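Local atomic coordinates of 3-deoxy-manno-octulosonate cytidylyltransferase (Escherichia coli, PDB entry 1H7E), a protein that transfers a cytidylyl group from CTP to the eight-carbon sugar KDO, releasing diphosphate and activating the sugar for lipopolysaccharide synthesis. Residues A[98-106]-A[217-225]; A[134-143]-A[152-160]. One frame throughout, in Å; residues are numbered along the deposited sequence.

How the contacts relate
The two contacts occupy different parts of a cytidylyltransferase of the GT-A clan. The centre of contact 1 lies about 10 Å from that of the chain, where the loop after strand 91-94 meets the one between strand 212-216 and helix 227-243. The centre of contact 2, about 17 Å from the chain centre, belongs to the hairpin of strands 141-144 and 150-154, which reaches the second subunit. In sequence it falls between the two segments of contact 1. The contact centres are about 19 Å apart and their nearest atoms about 7 Å. Strand 122-129 lies against both: Leu125 and His127 beside contact 1, Cys126 and Ile129 beside contact 2. In this apo-enzyme neither holds a ligand.

Contact 1: A[98-106]-A[217-225]; sequences DEPMIRPRD and VAATGPGVD
Arg103 lays the edge of its guanidinium against two successive carbonyls of the 217-225 loop. Arg103 NH1 gives a nearly straight bond (168°) to Ala219 O at 3.1 Å, and Arg103 NH2 reaches Ala218 O at 2.9 Å. Both oxygens lie near the guanidinium plane, yet the donors stand above the carbonyl planes. A bend at chi3 (-64°) turns the group toward the loop, and an internal salt bridge, Arg103 NH2 to Asp106 OD2 at 2.9 Å, steadies it. The other oxygen, Asp106 OD1, accepts from a water that in turn accepts from Ala218 N, with the Val217 methyls beside that carboxylate. At the far end Val224 N donates to Asp98 O (3.1 Å), and Val224 CG2 rests on Pro100 CD, with Met29 touching both. Between these ends Met101 CB packs on Gly221 CA and Glu99 CG on Gly223 CA, and a water joins Met101 O to Gly221 N. Asp98 OD2 comes within roughly 4.1 Å of Asp225 OD1, in a poorly ordered end of the loop, but pairs with Lys19, which also touches Asp225. That lysine probably eases the repulsion; elsewhere one arginine, one backbone bond and bridging waters hold the loop mainly through its backbone.

Contact 2: A[134-143]-A[152-160]; sequences AAEPSTVKVV and YFSRSPIPY
Lys141 folds back from its strand to bring NZ into a ring of carbonyl oxygens. Across the contact Lys141 NZ donates to Arg155 O at 2.8 Å, approaching from above the carbonyl plane; it also donates to Ala134 O and Thr139 O. Bends at chi2 and chi3 (67° and 59°) curl the chain so that Lys141 CE lies 3.4 Å from Ser156 O. The antiparallel ladder beside it is tight. Lys141 and Ser154 form a hydrogen-bonded pair; in the next, non-hydrogen-bonded pair Val142 CG2 sits over one face of the Phe153 ring, 4.0 Å from its centroid, a CH-pi contact. On the opposite sheet face Val143 CG2 meets Ile158 CG1 at 3.8 Å and Pro159, which follows a cis peptide. The turn at 136-139, with exposed Glu136 and Ser138, is more open to solvent: Arg155 NH1 donates to Pro137 O (2.9 Å, 164°) in the plane of both groups and also to a water shared with Ser138 O. Arg155 NE and NH2 bind the carbonyls of Glu198 and Ser199, while Pro137 packs on Tyr160 of the second subunit. The buried ammonium, ringed by carbonyls, probably keeps its charge and ties turn to hairpin at the dimer interface.

Contact 1: A[98-106]-A[217-225]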
ATOM      1  N   ASP A  98     -27.428  -0.625  -0.643  1.00 38.99           N
ATOM      2  CA  ASP A  98     -27.796   0.252   0.477  1.00 40.66           C
ATOM      3  C   ASP A  98     -27.322   1.715   0.389  1.00 40.22           C
ATOM      4  O   ASP A  98     -27.305   2.436   1.393  1.00 40.37           O
ATOM      5  CB  ASP A  98     -27.402  -0.379   1.834  1.00 43.00           C
ATOM      6  CG  ASP A  98     -25.890  -0.598   1.984  1.00 48.04           C
ATOM      7  OD1 ASP A  98     -25.113  -0.265   1.062  1.00 48.62           O
ATOM      8  OD2 ASP A  98     -25.474  -1.110   3.043  1.00 51.64           O
ATOM      9  N   GLU A  99     -26.938   2.150  -0.808  1.00 38.52           N
ATOM     10  CA  GLU A  99     -26.518   3.534  -1.011  1.00 39.47           C
ATOM     11  C   GLU A  99     -27.458   4.126  -2.065  1.00 37.71           C
ATOM     12  O   GLU A  99     -27.117   4.232  -3.250  1.00 36.31           O
ATOM     13  CB  GLU A  99     -25.057   3.607  -1.469  1.00 44.04           C
ATOM     14  CG  GLU A  99     -24.032   3.194  -0.413  1.00 54.49           C
ATOM     15  CD  GLU A  99     -22.601   3.194  -0.959  1.00 61.43           C
ATOM     16  OE1 GLU A  99     -22.171   4.234  -1.510  1.00 64.07           O
ATOM     17  OE2 GLU A  99     -21.906   2.153  -0.853  1.00 64.40           O
ATOM     18  N   PRO A 100     -28.665   4.530  -1.640  1.00 36.54           N
ATOM     19  CA  PRO A 100     -29.676   5.109  -2.540  1.00 36.01           C
ATOM     20  C   PRO A 100     -29.309   6.448  -3.173  1.00 34.92           C
ATOM     21  O   PRO A 100     -29.923   6.868  -4.150  1.00 32.22           O
ATOM     22  CB  PRO A 100     -30.892   5.259  -1.621  1.00 34.97           C
ATOM     23  CG  PRO A 100     -30.256   5.613  -0.302  1.00 34.62           C
ATOM     24  CD  PRO A 100     -29.111   4.607  -0.233  1.00 35.19           C
ATOM     25  N   MET A 101     -28.315   7.126  -2.614  1.00 36.72           N
ATOM     26  CA  MET A 101     -27.935   8.436  -3.129  1.00 41.95           C
ATOM     27  C   MET A 101     -26.780   8.440  -4.121  1.00 42.13           C
ATOM     28  O   MET A 101     -26.200   9.488  -4.410  1.00 42.37           O
ATOM     29  CB  MET A 101     -27.685   9.411  -1.978  1.00 48.12           C
ATOM     30  CG  MET A 101     -28.942   9.643  -1.139  1.00 55.38           C
ATOM     31  SD  MET A 101     -28.913  11.194  -0.262  1.00 61.35           S
ATOM     32  CE  MET A 101     -28.886  12.370  -1.679  1.00 60.88           C
ATOM     33  N   ILE A 102     -26.485   7.260  -4.661  1.00 38.41           N
ATOM     34  CA  ILE A 102     -25.435   7.071  -5.649  1.00 35.02           C
ATOM     35  C   ILE A 102     -25.651   8.034  -6.830  1.00 32.94           C
ATOM     36  O   ILE A 102     -26.781   8.241  -7.263  1.00 32.94           O
ATOM     37  CB  ILE A 102     -25.451   5.580  -6.152  1.00 38.80           C
ATOM     38  CG1 ILE A 102     -24.456   5.370  -7.287  1.00 41.41           C
ATOM     39  CG2 ILE A 102     -26.832   5.180  -6.665  1.00 36.40           C
ATOM     40  CD1 ILE A 102     -23.037   5.570  -6.866  1.00 50.39           C
ATOM     41  N   ARG A 103     -24.586   8.683  -7.295  1.00 29.65           N
ATOM     42  CA  ARG A 103     -24.688   9.586  -8.440  1.00 28.63           C
ATOM     43  C   ARG A 103     -24.336   8.847  -9.726  1.00 27.11           C
ATOM     44  O   ARG A 103     -23.228   8.350  -9.866  1.00 24.65           O
ATOM     45  CB  ARG A 103     -23.729  10.775  -8.315  1.00 30.34           C
ATOM     46  CG  ARG A 103     -24.077  11.792  -7.241  1.00 34.90           C
ATOM     47  CD  ARG A 103     -23.112  12.983  -7.319  1.00 38.11           C
ATOM     48  NE  ARG A 103     -21.737  12.574  -7.025  1.00 42.32           N
ATOM     49  CZ  ARG A 103     -21.135  12.728  -5.846  1.00 42.90           C
ATOM     50  NH1 ARG A 103     -21.770  13.302  -4.824  1.00 42.05           N
ATOM     51  NH2 ARG A 103     -19.920  12.236  -5.672  1.00 41.22           N
ATOM     52  N   PRO A 104     -25.275   8.777 -10.688  1.00 28.00           N
ATOM     53  CA  PRO A 104     -25.039   8.096 -11.965  1.00 24.90           C
ATOM     54  C   PRO A 104     -23.744   8.503 -12.663  1.00 23.82           C
ATOM     55  O   PRO A 104     -23.079   7.665 -13.289  1.00 19.55           O
ATOM     56  CB  PRO A 104     -26.261   8.508 -12.787  1.00 26.37           C
ATOM     57  CG  PRO A 104     -27.345   8.505 -11.754  1.00 26.68           C
ATOM     58  CD  PRO A 104     -26.687   9.198 -10.571  1.00 25.78           C
ATOM     59  N   ARG A 105     -23.383   9.780 -12.554  1.00 22.78           N
ATOM     60  CA  ARG A 105     -22.164  10.299 -13.186  1.00 25.94           C
ATOM     61  C   ARG A 105     -20.892   9.652 -12.634  1.00 21.14           C
ATOM     62  O   ARG A 105     -19.918   9.480 -13.358  1.00 21.61           O
ATOM     63  CB  ARG A 105     -22.095  11.828 -13.034  1.00 36.75           C
ATOM     64  CG  ARG A 105     -22.142  12.630 -14.364  1.00 51.74           C
ATOM     65  CD  ARG A 105     -23.293  12.219 -15.336  1.00 61.61           C
ATOM     66  NE  ARG A 105     -24.648  12.494 -14.834  1.00 70.22           N
ATOM     67  CZ  ARG A 105     -25.740  11.802 -15.175  1.00 72.24           C
ATOM     68  NH1 ARG A 105     -25.659  10.784 -16.026  1.00 73.58           N
ATOM     69  NH2 ARG A 105     -26.915  12.105 -14.639  1.00 72.14           N
ATOM     70  N   ASP A 106     -20.908   9.270 -11.363  1.00 17.38           N
ATOM     71  CA  ASP A 106     -19.737   8.625 -10.755  1.00 19.30           C
ATOM     72  C   ASP A 106     -19.522   7.228 -11.320  1.00 18.96           C
ATOM     73  O   ASP A 106     -18.378   6.785 -11.478  1.00 14.54           O
ATOM     74  CB  ASP A 106     -19.875   8.540  -9.231  1.00 20.78           C
ATOM     75  CG  ASP A 106     -19.816   9.899  -8.556  1.00 23.88           C
ATOM     76  OD1 ASP A 106     -19.419  10.894  -9.205  1.00 22.33           O
ATOM     77  OD2 ASP A 106     -20.176   9.953  -7.366  1.00 27.71           O
ATOM     78  N   VAL A 217     -13.636  11.139  -6.980  1.00 20.31           N
ATOM     79  CA  VAL A 217     -14.883  11.863  -7.258  1.00 21.95           C
ATOM     80  C   VAL A 217     -15.183  12.782  -6.069  1.00 25.20           C
ATOM     81  O   VAL A 217     -14.435  12.780  -5.090  1.00 20.59           O
ATOM     82  CB  VAL A 217     -16.081  10.904  -7.496  1.00 21.72           C
ATOM     83  CG1 VAL A 217     -15.817  10.044  -8.721  1.00 21.72           C
ATOM     84  CG2 VAL A 217     -16.369  10.058  -6.258  1.00 17.19           C
ATOM     85  N   ALA A 218     -16.260  13.569  -6.148  1.00 28.43           N
ATOM     86  CA  ALA A 218     -16.644  14.475  -5.053  1.00 27.91           C
ATOM     87  C   ALA A 218     -17.215  13.678  -3.867  1.00 30.95           C
ATOM     88  O   ALA A 218     -17.594  12.515  -4.034  1.00 29.42           O
ATOM     89  CB  ALA A 218     -17.659  15.481  -5.554  1.00 26.89           C
ATOM     90  N   ALA A 219     -17.240  14.276  -2.672  1.00 30.48           N
ATOM     91  CA  ALA A 219     -17.777  13.594  -1.492  1.00 36.91           C
ATOM     92  C   ALA A 219     -19.179  13.074  -1.826  1.00 41.76           C
ATOM     93  O   ALA A 219     -20.017  13.818  -2.336  1.00 41.64           O
ATOM     94  CB  ALA A 219     -17.829  14.545  -0.291  1.00 34.82           C
ATOM     95  N   THR A 220     -19.409  11.788  -1.586  1.00 46.69           N
ATOM     96  CA  THR A 220     -20.691  11.170  -1.892  1.00 53.81           C
ATOM     97  C   THR A 220     -21.741  11.442  -0.816  1.00 60.78           C
ATOM     98  O   THR A 220     -21.455  12.101   0.189  1.00 61.55           O
ATOM     99  CB  THR A 220     -20.536   9.641  -2.109  1.00 52.49           C
ATOM    100  OG1 THR A 220     -19.979   9.044  -0.933  1.00 50.74           O
ATOM    101  CG2 THR A 220     -19.626   9.346  -3.316  1.00 50.00           C
ATOM    102  N   GLY A 221     -22.965  10.972  -1.063  1.00 67.76           N
ATOM    103  CA  GLY A 221     -24.054  11.151  -0.115  1.00 75.03           C
ATOM    104  C   GLY A 221     -23.990  10.117   0.992  1.00 80.31           C
ATOM    105  O   GLY A 221     -23.363   9.072   0.818  1.00 80.43           O
ATOM    106  N   PRO A 222     -24.617  10.374   2.152  1.00 85.04           N
ATOM    107  CA  PRO A 222     -24.581   9.400   3.248  1.00 88.30           C
ATOM    108  C   PRO A 222     -25.315   8.083   2.921  1.00 90.87           C
ATOM    109  O   PRO A 222     -26.489   8.084   2.530  1.00 90.90           O
ATOM    110  CB  PRO A 222     -25.223  10.174   4.408  1.00 87.77           C
ATOM    111  CG  PRO A 222     -26.190  11.084   3.715  1.00 87.15           C
ATOM    112  CD  PRO A 222     -25.373  11.578   2.544  1.00 86.50           C
ATOM    113  N   GLY A 223     -24.566   6.981   2.967  1.00 93.14           N
ATOM    114  CA  GLY A 223     -25.137   5.669   2.709  1.00 96.07           C
ATOM    115  C   GLY A 223     -25.943   5.257   3.930  1.00 98.02           C
ATOM    116  O   GLY A 223     -25.632   5.678   5.049  1.00 98.85           O
ATOM    117  N   VAL A 224     -26.983   4.451   3.732  1.00 98.78           N
ATOM    118  CA  VAL A 224     -27.821   4.030   4.851  1.00 98.99           C
ATOM    119  C   VAL A 224     -27.297   2.808   5.593  1.00 99.30           C
ATOM    120  O   VAL A 224     -27.245   1.706   5.045  1.00 99.35           O
ATOM    121  CB  VAL A 224     -29.282   3.797   4.411  1.00 98.89           C
ATOM    122  CG1 VAL A 224     -30.147   3.444   5.617  1.00 99.15           C
ATOM    123  CG2 VAL A 224     -29.821   5.038   3.707  1.00 98.50           C
ATOM    124  N   ASP A 225     -26.947   3.017   6.861  1.00 99.99           N
ATOM    125  CA  ASP A 225     -26.421   1.968   7.740  1.00100.00           C
ATOM    126  C   ASP A 225     -27.106   2.058   9.111  1.00 99.84           C
ATOM    127  O   ASP A 225     -27.541   1.049   9.674  1.00 99.14           O
ATOM    128  CB  ASP A 225     -24.902   2.146   7.909  1.00100.00           C
ATOM    129  CG  ASP A 225     -24.106   0.897   7.536  1.00100.00           C
ATOM    130  OD1 ASP A 225     -24.669  -0.018   6.887  1.00100.00           O
ATOM    131  OD2 ASP A 225     -22.905   0.844   7.883  1.00100.00           O
TER
HETATM  132  O   HOH W   1     -20.314   6.621  -0.408  1.00 50.50           O
HETATM  133  O   HOH W   2     -26.023   6.778  -0.514  1.00 44.01           O
HETATM  134  O   HOH W   3     -23.158  10.639  -3.975  1.00 46.71           O
HETATM  135  O   HOH W   4     -18.365  13.419  -8.162  1.00 44.60           O

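Contact 2: A[134-143]-A[152-160]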
ATOM      1  N   ALA A 134     -10.684  10.414   8.756  1.00 15.21           N
ATOM      2  CA  ALA A 134      -9.760   9.321   8.479  1.00 15.12           C
ATOM      3  C   ALA A 134      -9.382   8.507   9.722  1.00 16.08           C
ATOM      4  O   ALA A 134      -8.942   7.363   9.609  1.00 16.96           O
ATOM      5  CB  ALA A 134      -8.515   9.852   7.794  1.00 13.08           C
ATOM      6  N   ALA A 135      -9.585   9.067  10.915  1.00 15.39           N
ATOM      7  CA  ALA A 135      -9.239   8.349  12.155  1.00 17.90           C
ATOM      8  C   ALA A 135     -10.103   7.119  12.475  1.00 19.67           C
ATOM      9  O   ALA A 135      -9.653   6.206  13.182  1.00 21.23           O
ATOM     10  CB  ALA A 135      -9.250   9.311  13.341  1.00 16.81           C
ATOM     11  N   GLU A 136     -11.340   7.113  11.976  1.00 21.08           N
ATOM     12  CA  GLU A 136     -12.299   6.020  12.211  1.00 24.69           C
ATOM     13  C   GLU A 136     -11.953   4.756  11.464  1.00 23.43           C
ATOM     14  O   GLU A 136     -11.778   4.786  10.244  1.00 17.89           O
ATOM     15  CB  GLU A 136     -13.715   6.445  11.804  1.00 31.48           C
ATOM     16  CG  GLU A 136     -14.295   7.526  12.686  1.00 47.01           C
ATOM     17  CD  GLU A 136     -14.137   7.199  14.166  1.00 55.23           C
ATOM     18  OE1 GLU A 136     -14.621   6.128  14.603  1.00 61.73           O
ATOM     19  OE2 GLU A 136     -13.507   8.002  14.890  1.00 60.54           O
ATOM     20  N   PRO A 137     -11.858   3.624  12.185  1.00 20.91           N
ATOM     21  CA  PRO A 137     -11.529   2.340  11.555  1.00 19.62           C
ATOM     22  C   PRO A 137     -12.641   1.800  10.675  1.00 19.69           C
ATOM     23  O   PRO A 137     -12.408   0.903   9.872  1.00 19.26           O
ATOM     24  CB  PRO A 137     -11.202   1.437  12.746  1.00 19.29           C
ATOM     25  CG  PRO A 137     -12.007   2.045  13.872  1.00 23.48           C
ATOM     26  CD  PRO A 137     -11.819   3.520  13.655  1.00 23.93           C
ATOM     27  N   SER A 138     -13.834   2.389  10.786  1.00 21.14           N
ATOM     28  CA  SER A 138     -14.984   1.997   9.960  1.00 23.79           C
ATOM     29  C   SER A 138     -14.891   2.646   8.567  1.00 21.41           C
ATOM     30  O   SER A 138     -15.650   2.305   7.663  1.00 21.02           O
ATOM     31  CB  SER A 138     -16.310   2.371  10.645  1.00 24.63           C
ATOM     32  OG  SER A 138     -16.379   3.767  10.911  1.00 32.46           O
ATOM     33  N   THR A 139     -13.966   3.596   8.416  1.00 19.13           N
ATOM     34  CA  THR A 139     -13.723   4.267   7.141  1.00 16.95           C
ATOM     35  C   THR A 139     -12.449   3.660   6.572  1.00 15.73           C
ATOM     36  O   THR A 139     -11.451   3.559   7.277  1.00 17.66           O
ATOM     37  CB  THR A 139     -13.555   5.782   7.336  1.00 19.06           C
ATOM     38  OG1 THR A 139     -14.829   6.330   7.670  1.00 23.99           O
ATOM     39  CG2 THR A 139     -13.069   6.467   6.067  1.00 19.20           C
ATOM     40  N   VAL A 140     -12.509   3.210   5.315  1.00 11.73           N
ATOM     41  CA  VAL A 140     -11.365   2.586   4.664  1.00  9.32           C
ATOM     42  C   VAL A 140     -10.600   3.652   3.886  1.00 10.35           C
ATOM     43  O   VAL A 140     -11.190   4.395   3.105  1.00 11.98           O
ATOM     44  CB  VAL A 140     -11.833   1.421   3.712  1.00  8.42           C
ATOM     45  CG1 VAL A 140     -10.644   0.722   3.052  1.00  3.30           C
ATOM     46  CG2 VAL A 140     -12.662   0.427   4.509  1.00  7.50           C
ATOM     47  N   LYS A 141      -9.303   3.773   4.177  1.00  9.20           N
ATOM     48  CA  LYS A 141      -8.440   4.733   3.504  1.00  9.16           C
ATOM     49  C   LYS A 141      -7.689   4.027   2.381  1.00  9.43           C
ATOM     50  O   LYS A 141      -7.467   2.807   2.424  1.00 12.78           O
ATOM     51  CB  LYS A 141      -7.420   5.343   4.496  1.00  6.85           C
ATOM     52  CG  LYS A 141      -7.966   6.486   5.382  1.00  6.98           C
ATOM     53  CD  LYS A 141      -9.013   6.058   6.397  1.00  6.76           C
ATOM     54  CE  LYS A 141      -8.523   4.990   7.382  1.00  7.20           C
ATOM     55  NZ  LYS A 141      -9.465   4.824   8.546  1.00  9.68           N
ATOM     56  N   VAL A 142      -7.331   4.792   1.360  1.00  7.57           N
ATOM     57  CA  VAL A 142      -6.548   4.268   0.274  1.00  5.34           C
ATOM     58  C   VAL A 142      -5.454   5.296  -0.059  1.00  7.42           C
ATOM     59  O   VAL A 142      -5.655   6.498   0.098  1.00  8.76           O
ATOM     60  CB  VAL A 142      -7.429   3.944  -0.989  1.00  9.42           C
ATOM     61  CG1 VAL A 142      -8.190   5.190  -1.473  1.00 10.51           C
ATOM     62  CG2 VAL A 142      -6.564   3.366  -2.115  1.00  6.41           C
ATOM     63  N   VAL A 143      -4.283   4.806  -0.454  1.00  7.97           N
ATOM     64  CA  VAL A 143      -3.174   5.645  -0.884  1.00  7.73           C
ATOM     65  C   VAL A 143      -2.897   5.197  -2.317  1.00  8.36           C
ATOM     66  O   VAL A 143      -2.847   3.990  -2.569  1.00  8.65           O
ATOM     67  CB  VAL A 143      -1.920   5.423  -0.010  1.00  9.63           C
ATOM     68  CG1 VAL A 143      -0.731   6.179  -0.624  1.00 15.08           C
ATOM     69  CG2 VAL A 143      -2.187   5.950   1.390  1.00 12.46           C
ATOM     70  N   TYR A 152      -2.288   0.545  -1.305  1.00  6.95           N
ATOM     71  CA  TYR A 152      -2.823  -0.249  -0.193  1.00  8.53           C
ATOM     72  C   TYR A 152      -4.131   0.381   0.291  1.00 10.11           C
ATOM     73  O   TYR A 152      -4.381   1.569   0.046  1.00 10.02           O
ATOM     74  CB  TYR A 152      -1.777  -0.309   0.962  1.00  7.96           C
ATOM     75  CG  TYR A 152      -2.104  -1.253   2.117  1.00  7.30           C
ATOM     76  CD1 TYR A 152      -2.258  -2.622   1.902  1.00  6.89           C
ATOM     77  CD2 TYR A 152      -2.283  -0.773   3.417  1.00  8.33           C
ATOM     78  CE1 TYR A 152      -2.587  -3.483   2.938  1.00  6.10           C
ATOM     79  CE2 TYR A 152      -2.611  -1.643   4.471  1.00  6.05           C
ATOM     80  CZ  TYR A 152      -2.763  -2.993   4.212  1.00  8.16           C
ATOM     81  OH  TYR A 152      -3.109  -3.861   5.211  1.00 10.97           O
ATOM     82  N   PHE A 153      -4.976  -0.433   0.936  1.00  8.02           N
ATOM     83  CA  PHE A 153      -6.257  -0.001   1.520  1.00  8.59           C
ATOM     84  C   PHE A 153      -6.119  -0.399   2.998  1.00  8.76           C
ATOM     85  O   PHE A 153      -5.678  -1.509   3.289  1.00  7.06           O
ATOM     86  CB  PHE A 153      -7.458  -0.806   0.978  1.00  8.14           C
ATOM     87  CG  PHE A 153      -7.783  -0.557  -0.469  1.00  6.70           C
ATOM     88  CD1 PHE A 153      -7.111  -1.255  -1.482  1.00  9.26           C
ATOM     89  CD2 PHE A 153      -8.768   0.361  -0.814  1.00  8.86           C
ATOM     90  CE1 PHE A 153      -7.407  -1.041  -2.842  1.00  8.17           C
ATOM     91  CE2 PHE A 153      -9.086   0.593  -2.167  1.00  9.26           C
ATOM     92  CZ  PHE A 153      -8.400  -0.110  -3.181  1.00  7.65           C
ATOM     93  N   SER A 154      -6.549   0.455   3.917  1.00  8.02           N
ATOM     94  CA  SER A 154      -6.436   0.120   5.327  1.00  7.70           C
ATOM     95  C   SER A 154      -7.432   0.841   6.204  1.00  8.61           C
ATOM     96  O   SER A 154      -7.938   1.891   5.832  1.00 10.33           O
ATOM     97  CB  SER A 154      -5.025   0.463   5.831  1.00  8.62           C
ATOM     98  OG  SER A 154      -4.812  -0.053   7.144  1.00  9.98           O
ATOM     99  N   ARG A 155      -7.710   0.257   7.372  1.00  9.27           N
ATOM    100  CA  ARG A 155      -8.577   0.873   8.372  1.00  9.15           C
ATOM    101  C   ARG A 155      -7.681   1.817   9.188  1.00  9.70           C
ATOM    102  O   ARG A 155      -8.185   2.682   9.885  1.00 11.86           O
ATOM    103  CB  ARG A 155      -9.214  -0.178   9.282  1.00 12.93           C
ATOM    104  CG  ARG A 155     -10.284  -1.014   8.548  1.00 11.19           C
ATOM    105  CD  ARG A 155     -10.920  -2.059   9.451  1.00 16.45           C
ATOM    106  NE  ARG A 155     -11.770  -2.947   8.663  1.00 19.18           N
ATOM    107  CZ  ARG A 155     -12.951  -2.605   8.149  1.00 21.79           C
ATOM    108  NH1 ARG A 155     -13.458  -1.393   8.348  1.00 16.00           N
ATOM    109  NH2 ARG A 155     -13.585  -3.451   7.355  1.00 21.74           N
ATOM    110  N   SER A 156      -6.360   1.635   9.096  1.00  8.67           N
ATOM    111  CA  SER A 156      -5.413   2.535   9.790  1.00  9.13           C
ATOM    112  C   SER A 156      -5.287   3.822   8.993  1.00 13.01           C
ATOM    113  O   SER A 156      -5.395   3.822   7.763  1.00 10.09           O
ATOM    114  CB  SER A 156      -3.993   1.969   9.864  1.00 11.49           C
ATOM    115  OG  SER A 156      -3.871   0.897  10.761  1.00 18.47           O
ATOM    116  N   PRO A 157      -5.041   4.947   9.684  1.00 14.40           N
ATOM    117  CA  PRO A 157      -4.904   6.181   8.920  1.00 13.31           C
ATOM    118  C   PRO A 157      -3.603   6.131   8.110  1.00 14.48           C
ATOM    119  O   PRO A 157      -2.510   6.032   8.671  1.00 14.44           O
ATOM    120  CB  PRO A 157      -4.833   7.264  10.010  1.00 15.84           C
ATOM    121  CG  PRO A 157      -5.529   6.642  11.172  1.00 18.46           C
ATOM    122  CD  PRO A 157      -5.034   5.214  11.133  1.00 14.36           C
ATOM    123  N   ILE A 158      -3.730   6.100   6.786  1.00 11.32           N
ATOM    124  CA  ILE A 158      -2.562   6.122   5.908  1.00 11.01           C
ATOM    125  C   ILE A 158      -2.844   7.251   4.893  1.00  9.56           C
ATOM    126  O   ILE A 158      -3.958   7.371   4.399  1.00 12.90           O
ATOM    127  CB  ILE A 158      -2.305   4.743   5.174  1.00  8.44           C
ATOM    128  CG1 ILE A 158      -3.565   4.251   4.456  1.00  8.93           C
ATOM    129  CG2 ILE A 158      -1.790   3.681   6.166  1.00  7.17           C
ATOM    130  CD1 ILE A 158      -3.275   3.047   3.541  1.00  9.18           C
ATOM    131  N   PRO A 159      -1.850   8.093   4.578  1.00 10.35           N
ATOM    132  CA  PRO A 159      -0.486   8.044   5.112  1.00  9.39           C
ATOM    133  C   PRO A 159      -0.430   8.461   6.590  1.00 11.79           C
ATOM    134  O   PRO A 159      -1.303   9.200   7.081  1.00 13.94           O
ATOM    135  CB  PRO A 159       0.256   9.036   4.216  1.00 11.17           C
ATOM    136  CG  PRO A 159      -0.790  10.076   3.939  1.00 11.08           C
ATOM    137  CD  PRO A 159      -2.005   9.215   3.631  1.00 11.40           C
ATOM    138  N   TYR A 160       0.540   7.916   7.318  1.00  9.25           N
ATOM    139  CA  TYR A 160       0.710   8.278   8.721  1.00 10.96           C
ATOM    140  C   TYR A 160       1.036   9.782   8.751  1.00  9.79           C
ATOM    141  O   TYR A 160       1.854  10.257   7.956  1.00 11.05           O
ATOM    142  CB  TYR A 160       1.855   7.463   9.336  1.00 10.91           C
ATOM    143  CG  TYR A 160       2.126   7.850  10.771  1.00 13.17           C
ATOM    144  CD1 TYR A 160       1.391   7.290  11.810  1.00 12.07           C
ATOM    145  CD2 TYR A 160       3.091   8.813  11.079  1.00 14.43           C
ATOM    146  CE1 TYR A 160       1.612   7.686  13.136  1.00 16.32           C
ATOM    147  CE2 TYR A 160       3.315   9.212  12.390  1.00 16.64           C
ATOM    148  CZ  TYR A 160       2.575   8.649  13.408  1.00 16.69           C
ATOM    149  OH  TYR A 160       2.779   9.060  14.702  1.00 23.31           O
TER
HETATM  150  O   HOH W   5      -8.316   3.796  12.598  1.00 23.60           O
HETATM  151  O   HOH W   6     -15.855  -0.845   6.993  1.00 40.08           O
HETATM  152  O   HOH W   7      -5.635   8.152   2.325  1.00 11.13           O